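Local atomic coordinates of TRAP dicarboxylate transporter-DctP subunit (Desulfovibrio salexigens, PDB entry 4N6D), a protein that probably captures a small organic acid in the periplasm and hands it to a tripartite ATP-independent (TRAP) membrane transporter. Residues A[32-37]-A[88-93]; A[122-127]-A[142-147]; A[157-162]-A[286-291]; A[187-192]-A[201-206]; A[209-214]-A[271-276]. All coordinates share one frame; numbering follows the deposited sequence. Where two conformers were deposited one is given.

The five contacts sample both lobes of a TRAP solute-binding protein, whose ligand is expected to bind in the cleft between them. Interactions 1 and 2 share the five-stranded mixed sheet of the first lobe; their centres lie about 17 Å apart, and Ile90 packs on Leu142. Interactions 3 and 4 both reach the four-stranded sheet of the second lobe, with centres about 18 Å apart. Interaction 5, centred about 17 Å from interaction 3 and about 19 Å from interaction 4, uses helix 249-285, which also borders interaction 2 and so probably helps join the lobes. Along the chain, interactions 1 and 2 close before interaction 3 opens; interactions 4 and 5 are nested within its long loop.

Interaction 1. Residues A[32-37]-A[88-93]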
# COMPACT_ATOMS: atom_id res chain seq x y z
N LEU A 32 15.16 7.38 -19.62
CA LEU A 32 13.90 6.71 -19.27
C LEU A 32 12.92 7.69 -18.62
O LEU A 32 13.29 8.41 -17.69
CB LEU A 32 14.18 5.59 -18.28
CG LEU A 32 15.14 4.51 -18.77
CD1 LEU A 32 15.55 3.60 -17.64
CD2 LEU A 32 14.51 3.75 -19.93
N SER A 33 11.67 7.67 -19.05
CA SER A 33 10.62 8.43 -18.40
C SER A 33 9.90 7.56 -17.37
O SER A 33 9.69 6.37 -17.61
CB SER A 33 9.61 8.94 -19.43
OG SER A 33 9.10 7.84 -20.17
N TYR A 34 9.53 8.15 -16.24
CA TYR A 34 8.93 7.42 -15.13
C TYR A 34 7.66 8.18 -14.74
O TYR A 34 7.70 9.28 -14.16
CB TYR A 34 9.99 7.31 -14.02
CG TYR A 34 9.70 6.41 -12.84
CD1 TYR A 34 10.74 5.73 -12.24
CD2 TYR A 34 8.43 6.29 -12.29
CE1 TYR A 34 10.52 4.93 -11.12
CE2 TYR A 34 8.21 5.48 -11.18
CZ TYR A 34 9.27 4.81 -10.59
OH TYR A 34 9.11 4.02 -9.48
N ALA A 35 6.52 7.60 -15.12
CA ALA A 35 5.21 8.18 -14.83
C ALA A 35 4.75 7.76 -13.44
O ALA A 35 4.97 6.63 -13.03
CB ALA A 35 4.20 7.73 -15.88
N ASN A 36 4.09 8.67 -12.74
CA ASN A 36 3.57 8.39 -11.41
C ASN A 36 2.32 9.21 -11.18
O ASN A 36 2.34 10.42 -11.40
CB ASN A 36 4.65 8.70 -10.38
CG ASN A 36 4.69 7.71 -9.26
OD1 ASN A 36 3.65 7.22 -8.81
ND2 ASN A 36 5.90 7.39 -8.80
N PHE A 37 1.23 8.59 -10.75
CA PHE A 37 -0.05 9.27 -10.73
C PHE A 37 -0.29 10.24 -9.53
O PHE A 37 -0.93 11.29 -9.71
CB PHE A 37 -1.20 8.27 -10.85
CG PHE A 37 -1.36 7.39 -9.66
CD1 PHE A 37 -2.09 7.83 -8.55
CD2 PHE A 37 -0.79 6.13 -9.63
CE1 PHE A 37 -2.23 7.02 -7.43
CE2 PHE A 37 -0.91 5.32 -8.51
CZ PHE A 37 -1.64 5.77 -7.41
N ALA A 88 5.28 6.00 -21.69
CA ALA A 88 6.28 6.16 -20.65
C ALA A 88 7.06 4.87 -20.60
O ALA A 88 6.52 3.81 -20.92
CB ALA A 88 5.66 6.43 -19.30
N ASP A 89 8.33 4.94 -20.21
CA ASP A 89 9.12 3.73 -20.05
C ASP A 89 8.75 2.97 -18.79
O ASP A 89 8.79 1.74 -18.77
CB ASP A 89 10.62 4.04 -20.04
CG ASP A 89 11.09 4.67 -21.36
OD1 ASP A 89 11.09 3.96 -22.39
OD2 ASP A 89 11.43 5.88 -21.36
N ILE A 90 8.38 3.70 -17.75
CA ILE A 90 8.14 3.15 -16.43
C ILE A 90 6.94 3.82 -15.84
O ILE A 90 6.66 4.99 -16.12
CB ILE A 90 9.36 3.43 -15.49
CG1 ILE A 90 10.63 2.81 -16.06
CG2 ILE A 90 9.07 2.93 -14.06
CD1 ILE A 90 11.90 3.30 -15.32
N GLY A 91 6.17 3.08 -15.05
CA GLY A 91 5.01 3.64 -14.39
C GLY A 91 4.71 2.94 -13.07
O GLY A 91 5.18 1.83 -12.83
N CYS A 92 3.93 3.63 -12.24
CA CYS A 92 3.51 3.17 -10.91
C CYS A 92 2.04 2.80 -10.90
O CYS A 92 1.16 3.62 -11.23
CB CYS A 92 3.75 4.27 -9.89
SG CYS A 92 3.31 3.77 -8.19
N VAL A 93 1.77 1.55 -10.52
CA VAL A 93 0.41 1.03 -10.51
C VAL A 93 -0.05 0.70 -9.09
O VAL A 93 0.62 -0.02 -8.37
CB VAL A 93 0.30 -0.22 -11.37
CG1 VAL A 93 -1.11 -0.80 -11.32
CG2 VAL A 93 0.72 0.08 -12.82
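Tyr34 pairs with Ile90 where strands 32-35 and 90-93 run side by side in the same direction, 16° from exactly parallel. The backbone bonds come first. Ile90 N reaches Ser33 O at 3.0 Å, and Ala35 N returns to Ile90 O at 2.8 Å, so Ile90 is held on both its N-H and its carbonyl, as a parallel bridge requires. Farther on, Cys92 N to Ala35 O is a weak bond.

At the N-terminal end of the pair, two side chain to backbone bonds answer each other. Asp89 OD2 takes Ser33 N at 2.9 Å through its anti lone pair, while Ser33 OG accepts Asp89 N at 3.0 Å. The serine hydroxyl stands between its own N and carbonyl carbon (chi1 56°), a short polar arm that suits this reach; Asp89 OD1 meanwhile bonds to Ser243.

Apolar contact follows. Ile90 CG2 sits over the centre of the Tyr34 ring, 3.6 Å from its centroid, a CH-pi contact that uses the flat face of an aromatic and the branch of a beta-branched residue. On the other face, small residues allow Ala35 CB to lie 3.9 Å from Ala88 CB. Asn36 OD1 is buried against Cys92 CB, with no polar partner in the model; its ND2 bonds to Pro44 O.

Strand 63-68 flanks strand 30-35, strand 234-240 lies beyond strand 90-94, and helix 43-58 covers the Tyr34 and Ile90 face, where Gln47 binds the tyrosine hydroxyl and Trp51 meets its ring.

Interaction 2. Residues A[122-127]-A[142-147]; sequences LALWDL and LTMFAS
Trp125 meets the backbone of strand 139-146 obliquely with the six-membered ring of its indole: CZ3 lies 3.5 Å from Thr143 CA, CE3 3.7 Å from Met144 N, and CH2 is near Leu142 O. No hydrogen bond links ring and strand; tryptophan suits the place by its size and reach, which let one side chain touch three successive residues. The other flat group, the Phe145 ring, leaves from the far side of the strand and packs against Phe235, their planes about 20° apart.

The rest of the contact is carried by Met144 and Leu124, whose side chains cross at about a right angle. Met144 is bent at its last torsion (chi3 85°), which curls CE back to 3.8 Å from Leu124 CD1, and its CG touches Trp125 CE3 at 4.1 Å. The flexible thioether thus touches both a leucine and an indole. Leu124 CD2 touches Met144 CB and lies 3.4 Å from Phe145 O, so the fork lets leucine meet the methionine and the next residue's carbonyl together.

Residues 122-127 of helix 117-131 run at 138° to residues 142-146, as a cover on one side of the five-stranded sheet. Strand 139-146 is one of its two outermost strands, bonded to strand 234-240. Helix 249-285 adjoins it, with Thr143 OG1 bonded to Gly259 O, and helix 322-337 packs on Ala123 and Leu127.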
# COMPACT_ATOMS: atom_id res chain seq x y z
N LEU A 122 8.15 -6.07 1.66
CA LEU A 122 9.09 -7.15 1.42
C LEU A 122 8.35 -8.46 1.15
O LEU A 122 8.78 -9.24 0.29
CB LEU A 122 10.07 -7.31 2.57
CG LEU A 122 11.18 -6.26 2.57
CD1 LEU A 122 11.89 -6.26 3.89
CD2 LEU A 122 12.12 -6.55 1.39
N ALA A 123 7.25 -8.71 1.87
CA ALA A 123 6.47 -9.92 1.61
C ALA A 123 5.89 -9.90 0.20
O ALA A 123 5.89 -10.91 -0.50
CB ALA A 123 5.36 -10.12 2.65
N LEU A 124 5.40 -8.74 -0.23
CA LEU A 124 4.85 -8.60 -1.58
C LEU A 124 5.89 -8.91 -2.66
O LEU A 124 5.61 -9.66 -3.63
CB LEU A 124 4.26 -7.20 -1.77
CG LEU A 124 3.71 -6.81 -3.14
CD1 LEU A 124 2.54 -7.67 -3.59
CD2 LEU A 124 3.35 -5.37 -3.05
N TRP A 125 7.07 -8.34 -2.51
CA TRP A 125 8.16 -8.56 -3.47
C TRP A 125 8.54 -10.05 -3.50
O TRP A 125 8.73 -10.64 -4.58
CB TRP A 125 9.38 -7.70 -3.11
CG TRP A 125 10.53 -7.98 -4.00
CD1 TRP A 125 11.66 -8.69 -3.68
CD2 TRP A 125 10.64 -7.64 -5.38
NE1 TRP A 125 12.47 -8.79 -4.78
CE2 TRP A 125 11.88 -8.14 -5.83
CE3 TRP A 125 9.82 -6.95 -6.28
CZ2 TRP A 125 12.32 -7.99 -7.14
CZ3 TRP A 125 10.27 -6.78 -7.59
CH2 TRP A 125 11.50 -7.29 -8.00
N ASP A 126 8.67 -10.66 -2.32
CA ASP A 126 8.98 -12.08 -2.26
C ASP A 126 7.90 -12.94 -2.91
O ASP A 126 8.20 -13.93 -3.59
CB ASP A 126 9.19 -12.57 -0.82
CG ASP A 126 10.53 -12.19 -0.24
OD1 ASP A 126 11.40 -11.67 -0.97
OD2 ASP A 126 10.73 -12.49 0.96
N LEU A 127 6.63 -12.59 -2.69
CA LEU A 127 5.56 -13.37 -3.27
C LEU A 127 5.61 -13.28 -4.79
O LEU A 127 5.47 -14.28 -5.48
CB LEU A 127 4.18 -12.94 -2.74
CG LEU A 127 3.06 -13.85 -3.20
CD1 LEU A 127 3.01 -15.15 -2.36
CD2 LEU A 127 1.70 -13.14 -3.18
N LEU A 142 9.94 -3.80 -11.93
CA LEU A 142 11.18 -3.23 -11.40
C LEU A 142 11.23 -3.31 -9.88
O LEU A 142 12.31 -3.48 -9.31
CB LEU A 142 11.34 -1.76 -11.81
CG LEU A 142 11.58 -1.60 -13.31
CD1 LEU A 142 11.58 -0.13 -13.64
CD2 LEU A 142 12.89 -2.23 -13.68
N THR A 143 10.10 -3.08 -9.23
CA THR A 143 9.99 -3.25 -7.77
C THR A 143 8.50 -3.30 -7.41
O THR A 143 7.64 -3.08 -8.26
CB THR A 143 10.73 -2.15 -6.94
OG1 THR A 143 10.83 -2.58 -5.57
CG2 THR A 143 10.00 -0.83 -7.00
N MET A 144 8.22 -3.63 -6.16
CA MET A 144 6.86 -3.56 -5.63
C MET A 144 6.97 -3.07 -4.21
O MET A 144 8.02 -3.19 -3.58
CB MET A 144 6.17 -4.91 -5.65
CG MET A 144 6.05 -5.48 -7.06
SD MET A 144 5.26 -7.06 -7.03
CE MET A 144 3.55 -6.54 -7.06
N PHE A 145 5.88 -2.51 -3.71
CA PHE A 145 5.83 -2.07 -2.32
C PHE A 145 4.39 -1.86 -1.90
O PHE A 145 3.49 -1.95 -2.70
CB PHE A 145 6.66 -0.80 -2.11
CG PHE A 145 6.33 0.29 -3.06
CD1 PHE A 145 5.23 1.10 -2.86
CD2 PHE A 145 7.14 0.54 -4.15
CE1 PHE A 145 4.92 2.12 -3.77
CE2 PHE A 145 6.84 1.56 -5.06
CZ PHE A 145 5.73 2.34 -4.87
N ALA A 146 4.19 -1.59 -0.62
CA ALA A 146 2.86 -1.44 -0.06
C ALA A 146 2.80 -0.22 0.83
O ALA A 146 3.80 0.19 1.43
CB ALA A 146 2.46 -2.66 0.76
N SER A 147 1.60 0.34 0.95
CA SER A 147 1.35 1.40 1.91
C SER A 147 1.51 0.89 3.34
O SER A 147 1.69 -0.30 3.57
CB SER A 147 -0.07 1.90 1.71
OG SER A 147 -1.00 0.94 2.19

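Interaction 3. Residues A[157-162]-A[286-291]; sequences PVRNLD and SIEMIK
An extended run of torsions from CG to NE in Arg159 (chi3 -178°) carries its guanidinium away from the loop to Glu288, whose own CG lies anti to its backbone N (chi1 179°) so that the carboxylate reaches out to meet it. The two side chains cross at about a right angle and form a two-pronged, end-on salt bridge: NH2 to OE2 at 2.9 Å and NH1 to OE1 at 3.2 Å. Both oxygens lie close to the guanidinium plane, yet the carboxylate is turned 36° against it, so OE2 is approached from above its own plane and the fork is a skewed one.

Long, flexible arginine and glutamate suit a gap this wide at the protein surface, where Arg159 is exposed. Glu288 belongs to strand 288-290, an outermost strand of the four-stranded mixed sheet, and the loop that follows strand 151-154 runs past it, with Val158 O hydrogen-bonded to Thr226 OG1 on the adjacent strand 224-226.

Ile290 fills the inner layer. Its CD1 sits over a face of the guanidinium, 3.6 Å from Arg159 NH2, and also touches Pro157 CB at 3.9 Å, while CG2 packs on Val158 O at 3.6 Å. A branched aliphatic can serve all three neighbours at once, and the stiff proline ring offers a fixed wall. One water donates to Arg159 O and to Lys291 O, 2.8 Å from each, tying the two backbones where no direct bond joins them.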
# COMPACT_ATOMS: atom_id res chain seq x y z
N PRO A 157 -13.21 8.50 20.91
CA PRO A 157 -12.43 7.24 20.92
C PRO A 157 -13.24 6.01 20.50
O PRO A 157 -14.37 5.84 20.93
CB PRO A 157 -12.04 7.08 22.40
CG PRO A 157 -12.32 8.37 23.06
CD PRO A 157 -13.29 9.13 22.23
N VAL A 158 -12.64 5.19 19.64
CA VAL A 158 -13.17 3.86 19.35
C VAL A 158 -12.31 2.88 20.14
O VAL A 158 -11.19 2.56 19.74
CB VAL A 158 -13.14 3.56 17.84
CG1 VAL A 158 -13.53 2.13 17.59
CG2 VAL A 158 -14.10 4.50 17.12
N ARG A 159 -12.83 2.41 21.27
CA ARG A 159 -12.08 1.50 22.13
C ARG A 159 -12.53 0.06 21.99
O ARG A 159 -11.82 -0.86 22.39
CB ARG A 159 -12.19 1.95 23.57
CG ARG A 159 -11.78 3.40 23.76
CD ARG A 159 -11.64 3.74 25.22
NE ARG A 159 -11.30 5.16 25.36
CZ ARG A 159 -10.07 5.65 25.24
NH1 ARG A 159 -9.87 6.95 25.38
NH2 ARG A 159 -9.04 4.86 25.00
N ASN A 160 -13.70 -0.14 21.39
CA ASN A 160 -14.21 -1.48 21.17
C ASN A 160 -15.18 -1.50 20.00
O ASN A 160 -15.47 -0.47 19.38
CB ASN A 160 -14.91 -1.99 22.43
CG ASN A 160 -16.01 -1.06 22.89
OD1 ASN A 160 -16.82 -0.60 22.09
ND2 ASN A 160 -16.04 -0.77 24.19
N LEU A 161 -15.69 -2.68 19.68
CA LEU A 161 -16.55 -2.80 18.52
C LEU A 161 -17.89 -2.12 18.69
O LEU A 161 -18.50 -1.70 17.70
CB LEU A 161 -16.77 -4.27 18.19
CG LEU A 161 -15.60 -4.91 17.47
CD1 LEU A 161 -15.92 -6.38 17.27
CD2 LEU A 161 -15.32 -4.24 16.13
N ASP A 162 -18.37 -2.02 19.92
CA ASP A 162 -19.63 -1.35 20.15
C ASP A 162 -19.52 0.12 19.76
O ASP A 162 -20.48 0.70 19.26
CB ASP A 162 -20.08 -1.51 21.60
CG ASP A 162 -21.47 -0.96 21.86
OD1 ASP A 162 -22.44 -1.49 21.28
OD2 ASP A 162 -21.59 -0.00 22.66
N SER A 286 -1.81 16.11 21.36
CA SER A 286 -1.93 15.06 22.37
C SER A 286 -2.87 13.94 21.94
O SER A 286 -3.77 13.55 22.68
CB SER A 286 -2.41 15.63 23.70
OG SER A 286 -1.46 16.54 24.25
N ILE A 287 -2.67 13.43 20.73
CA ILE A 287 -3.45 12.33 20.24
C ILE A 287 -3.19 11.12 21.11
O ILE A 287 -2.15 11.02 21.78
CB ILE A 287 -3.15 12.01 18.75
CG1 ILE A 287 -1.69 11.63 18.56
CG2 ILE A 287 -3.51 13.20 17.86
CD1 ILE A 287 -1.43 10.79 17.32
N GLU A 288 -4.14 10.19 21.10
CA GLU A 288 -4.04 8.96 21.87
C GLU A 288 -4.09 7.77 20.92
O GLU A 288 -4.96 7.70 20.05
CB GLU A 288 -5.18 8.85 22.89
CG GLU A 288 -5.12 7.57 23.70
CD GLU A 288 -6.32 7.37 24.61
OE1 GLU A 288 -7.09 8.33 24.81
OE2 GLU A 288 -6.47 6.24 25.13
N MET A 289 -3.16 6.84 21.11
CA MET A 289 -3.14 5.59 20.35
C MET A 289 -3.91 4.53 21.12
O MET A 289 -3.68 4.30 22.30
CB MET A 289 -1.71 5.12 20.12
CG MET A 289 -0.78 6.16 19.55
SD MET A 289 -1.31 6.83 17.96
CE MET A 289 -1.38 5.32 16.95
N ILE A 290 -4.82 3.86 20.42
CA ILE A 290 -5.69 2.87 21.03
C ILE A 290 -5.56 1.51 20.32
O ILE A 290 -5.43 1.46 19.11
CB ILE A 290 -7.15 3.32 20.94
CG1 ILE A 290 -7.33 4.64 21.68
CG2 ILE A 290 -8.07 2.24 21.51
CD1 ILE A 290 -8.68 5.30 21.45
N LYS A 291 -5.58 0.43 21.10
CA LYS A 291 -5.72 -0.92 20.56
C LYS A 291 -6.98 -1.54 21.10
O LYS A 291 -7.29 -1.41 22.28
CB LYS A 291 -4.52 -1.80 20.95
CG LYS A 291 -3.21 -1.41 20.30
CD LYS A 291 -2.08 -2.33 20.77
CE LYS A 291 -0.72 -2.02 20.13
NZ LYS A 291 -0.22 -0.66 20.46
O HOH W 1 -9.45 -0.46 23.77

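Interaction 4. Residues A[187-192]-A[201-206]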
# COMPACT_ATOMS: atom_id res chain seq x y z
N VAL A 187 -18.89 6.18 4.55
CA VAL A 187 -19.35 7.27 3.71
C VAL A 187 -18.25 7.59 2.72
O VAL A 187 -17.10 7.74 3.11
CB VAL A 187 -19.64 8.53 4.55
CG1 VAL A 187 -20.13 9.67 3.65
CG2 VAL A 187 -20.67 8.24 5.63
N SER A 188 -18.58 7.70 1.45
CA SER A 188 -17.59 8.13 0.46
C SER A 188 -17.69 9.63 0.26
O SER A 188 -18.78 10.19 0.17
CB SER A 188 -17.76 7.39 -0.87
OG SER A 188 -17.28 6.05 -0.75
N MET A 189 -16.54 10.29 0.23
CA MET A 189 -16.52 11.72 -0.03
C MET A 189 -15.09 12.13 -0.26
O MET A 189 -14.17 11.46 0.22
CB MET A 189 -17.08 12.48 1.16
CG MET A 189 -16.22 12.36 2.42
SD MET A 189 -16.76 13.60 3.63
CE MET A 189 -18.54 13.46 3.53
N PRO A 190 -14.90 13.24 -0.97
CA PRO A 190 -13.54 13.65 -1.32
C PRO A 190 -12.72 14.04 -0.10
O PRO A 190 -13.25 14.65 0.83
CB PRO A 190 -13.76 14.87 -2.22
CG PRO A 190 -15.13 14.69 -2.78
CD PRO A 190 -15.92 14.02 -1.70
N MET A 191 -11.45 13.67 -0.11
CA MET A 191 -10.57 13.98 1.00
C MET A 191 -10.69 15.48 1.35
O MET A 191 -10.72 15.85 2.53
CB MET A 191 -9.12 13.60 0.64
CG MET A 191 -8.15 13.56 1.82
SD MET A 191 -8.56 12.33 3.07
CE MET A 191 -7.63 10.88 2.56
N SER A 192 -10.81 16.32 0.32
CA SER A 192 -10.95 17.76 0.52
C SER A 192 -12.20 18.18 1.30
O SER A 192 -12.21 19.23 1.94
CB SER A 192 -10.95 18.48 -0.84
OG SER A 192 -12.10 18.15 -1.59
N GLY A 201 -20.12 16.57 11.60
CA GLY A 201 -20.58 15.27 12.08
C GLY A 201 -21.09 14.38 10.97
O GLY A 201 -21.55 13.27 11.22
N VAL A 202 -21.00 14.86 9.73
CA VAL A 202 -21.34 14.06 8.55
C VAL A 202 -20.51 12.76 8.47
O VAL A 202 -21.03 11.70 8.11
CB VAL A 202 -21.18 14.88 7.27
CG1 VAL A 202 -21.37 14.00 6.04
CG2 VAL A 202 -22.17 16.03 7.27
N VAL A 203 -19.22 12.86 8.75
CA VAL A 203 -18.48 11.68 9.18
C VAL A 203 -17.84 12.04 10.51
O VAL A 203 -17.75 13.22 10.86
CB VAL A 203 -17.41 11.19 8.17
CG1 VAL A 203 -18.09 10.70 6.89
CG2 VAL A 203 -16.40 12.27 7.87
N LYS A 204 -17.43 11.03 11.26
CA LYS A 204 -16.86 11.25 12.58
C LYS A 204 -15.47 10.62 12.65
O LYS A 204 -14.90 10.51 13.73
CB LYS A 204 -17.80 10.69 13.65
CG LYS A 204 -19.19 11.37 13.65
CD LYS A 204 -20.10 10.78 14.72
CE LYS A 204 -21.40 11.56 14.86
NZ LYS A 204 -22.21 11.56 13.63
N GLY A 205 -14.93 10.24 11.50
CA GLY A 205 -13.56 9.78 11.41
C GLY A 205 -13.24 9.31 10.00
O GLY A 205 -14.06 9.45 9.09
N LEU A 206 -12.05 8.75 9.83
CA LEU A 206 -11.70 8.18 8.54
C LEU A 206 -10.86 6.93 8.69
O LEU A 206 -10.27 6.68 9.74
CB LEU A 206 -11.01 9.21 7.64
CG LEU A 206 -9.59 9.67 7.95
CD1 LEU A 206 -9.05 10.44 6.77
CD2 LEU A 206 -9.52 10.53 9.18
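The two segments flank helix 194-200, which links strand 185-187 of a two-stranded parallel sheet to strand 205-208 of the four-stranded mixed sheet: Val187 at the end of the first strand meets Val203 in the turn that leaves the helix. Val203 CG1 lies 3.5 Å from Val187 CB, with Val187 CG2 a little farther off at 3.8 Å. Valine fits both positions because a branch at CB puts methyl groups close to the backbone, where two backbone segments whose CA atoms at Val187 and Val203 are 7.1 Å apart can still touch.

Met189 adds a second apolar contact. Its CG stands between backbone N and carbonyl carbon (chi1 66°) and the chain bends at chi3, which swings CE to 3.8 Å from Val202 CG1, with Val203 CG1 at 4.4 Å. The slim, flexible thioether can make that detour beside a partly exposed turn.

The helix itself ends in a Schellman motif at Gly201, whose positive phi (87°) favours glycine, which has no CB to meet the preceding carbonyl oxygen. Lys204 then folds back, NZ donating to Gly201 O at 3.0 Å in the carbonyl plane on a lone pair, and its charge is also paired with Glu168.

Met191, farther along the loop, is bent twice, so its SD comes to 4.2 Å from Leu206 CD1, the two side chains meeting at about a right angle. Phe218 touches both of these residues, and Arg170 from strand 168-170 packs on them as well.

Interaction 5. Residues A[209-214]-A[271-276]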
# COMPACT_ATOMS: atom_id res chain seq x y z
N SER A 209 -4.27 5.34 6.26
CA SER A 209 -3.03 5.20 6.99
C SER A 209 -2.76 6.45 7.83
O SER A 209 -3.26 7.54 7.54
CB SER A 209 -1.85 4.85 6.09
OG SER A 209 -1.71 5.76 5.04
N PHE A 210 -1.98 6.27 8.88
CA PHE A 210 -1.75 7.32 9.88
C PHE A 210 -1.01 8.54 9.35
O PHE A 210 -1.03 9.59 10.00
CB PHE A 210 -0.95 6.76 11.07
CG PHE A 210 -1.74 5.90 12.04
CD1 PHE A 210 -3.08 6.12 12.29
CD2 PHE A 210 -1.11 4.87 12.72
CE1 PHE A 210 -3.80 5.33 13.20
CE2 PHE A 210 -1.80 4.08 13.63
CZ PHE A 210 -3.14 4.31 13.88
N GLU A 211 -0.35 8.46 8.19
CA GLU A 211 0.38 9.65 7.76
C GLU A 211 -0.54 10.86 7.54
O GLU A 211 -0.07 12.00 7.55
CB GLU A 211 1.25 9.40 6.51
CG GLU A 211 0.56 9.57 5.22
CD GLU A 211 -0.15 8.34 4.82
OE1 GLU A 211 -0.18 7.41 5.67
OE2 GLU A 211 -0.63 8.30 3.67
N VAL A 212 -1.83 10.62 7.32
CA VAL A 212 -2.74 11.73 7.03
C VAL A 212 -2.94 12.62 8.26
O VAL A 212 -3.40 13.76 8.15
CB VAL A 212 -4.12 11.23 6.51
CG1 VAL A 212 -3.95 10.42 5.23
CG2 VAL A 212 -4.82 10.42 7.57
N LEU A 213 -2.60 12.10 9.43
CA LEU A 213 -2.76 12.87 10.66
C LEU A 213 -1.95 14.16 10.63
O LEU A 213 -2.42 15.20 11.10
CB LEU A 213 -2.39 12.00 11.88
CG LEU A 213 -3.48 10.96 12.18
CD1 LEU A 213 -2.96 9.91 13.15
CD2 LEU A 213 -4.79 11.62 12.70
N LYS A 214 -0.74 14.07 10.07
CA LYS A 214 0.11 15.23 9.84
C LYS A 214 -0.04 15.77 8.42
O LYS A 214 -0.24 16.96 8.24
CB LYS A 214 1.58 14.90 10.06
CG LYS A 214 2.50 16.08 9.82
CD LYS A 214 3.97 15.74 10.08
CE LYS A 214 4.85 16.96 9.78
NZ LYS A 214 6.29 16.63 9.98
N ASP A 271 7.17 3.62 6.89
CA ASP A 271 7.04 3.42 8.33
C ASP A 271 7.65 4.56 9.13
O ASP A 271 7.11 4.96 10.16
CB ASP A 271 7.65 2.08 8.76
CG ASP A 271 6.81 0.90 8.30
OD1 ASP A 271 5.57 1.07 8.21
OD2 ASP A 271 7.37 -0.20 8.07
N GLU A 272 8.77 5.11 8.68
CA GLU A 272 9.37 6.24 9.40
C GLU A 272 8.51 7.50 9.23
O GLU A 272 8.38 8.31 10.15
CB GLU A 272 10.80 6.46 8.91
CG GLU A 272 11.52 7.66 9.54
CD GLU A 272 11.75 7.53 11.04
OE1 GLU A 272 11.81 6.39 11.57
OE2 GLU A 272 11.87 8.59 11.69
N HIS A 273 7.92 7.65 8.06
CA HIS A 273 7.04 8.77 7.77
C HIS A 273 5.79 8.72 8.65
O HIS A 273 5.32 9.76 9.14
CB HIS A 273 6.68 8.75 6.28
CG HIS A 273 5.88 9.92 5.83
ND1 HIS A 273 6.37 11.21 5.84
CD2 HIS A 273 4.61 10.01 5.37
CE1 HIS A 273 5.44 12.04 5.40
NE2 HIS A 273 4.36 11.34 5.12
N VAL A 274 5.26 7.51 8.87
CA VAL A 274 4.18 7.33 9.84
C VAL A 274 4.64 7.67 11.24
O VAL A 274 3.95 8.38 11.96
CB VAL A 274 3.61 5.88 9.81
CG1 VAL A 274 2.78 5.57 11.03
CG2 VAL A 274 2.76 5.72 8.59
N LYS A 275 5.83 7.20 11.62
CA LYS A 275 6.33 7.48 12.95
C LYS A 275 6.43 9.00 13.17
O LYS A 275 6.03 9.52 14.22
CB LYS A 275 7.68 6.80 13.17
CG LYS A 275 8.23 6.96 14.56
CD LYS A 275 9.45 6.05 14.78
CE LYS A 275 9.96 6.18 16.22
NZ LYS A 275 11.24 5.45 16.42
N ARG A 276 6.95 9.72 12.19
CA ARG A 276 7.03 11.17 12.29
C ARG A 276 5.67 11.86 12.36
O ARG A 276 5.51 12.87 13.09
CB ARG A 276 7.86 11.73 11.12
CG ARG A 276 9.30 11.30 11.25
CD ARG A 276 10.20 11.76 10.13
NE ARG A 276 11.56 11.26 10.36
CZ ARG A 276 12.56 11.39 9.49
NH1 ARG A 276 12.37 12.00 8.33
NH2 ARG A 276 13.76 10.90 9.79
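Phe210 and Lys214 both touch helix 249-285, and they share a polar partner there: Ser277 OG is hydrogen-bonded to Phe210 O and to Lys214 N, with a weak bond to Glu211 O besides. A small hydroxyl can both give and take, which suits a spot where a turn offers carbonyls and an N-H together.

Beside it His273 CD2 lies 3.6 Å from Glu211 CB, the aliphatic part of the acid resting against the imidazole, whose NE2 bonds to Asp215. The carboxylate plane is turned 49° from the ring. The first torsion of Glu211 (chi1 87°) brings its CG alongside the imidazole too, 4.1 Å from His273 CD2.

Val274 serves the apolar side. Its CG1, anti to the backbone N, meets Phe210 CB at 3.9 Å near the plane of the phenyl ring, and CG2 approaches Glu211 N at 4.2 Å. At the outer end Lys214 stretches its fully extended chain past the helix, CD at 4.4 Å from Arg276 O.

Residues 209 to 212 form a type I beta turn leading into helix 212-215, and here that turn packs against the long helix 249-285, a hallmark of TRAP solute-binding proteins, in which one such helix runs along both lobes.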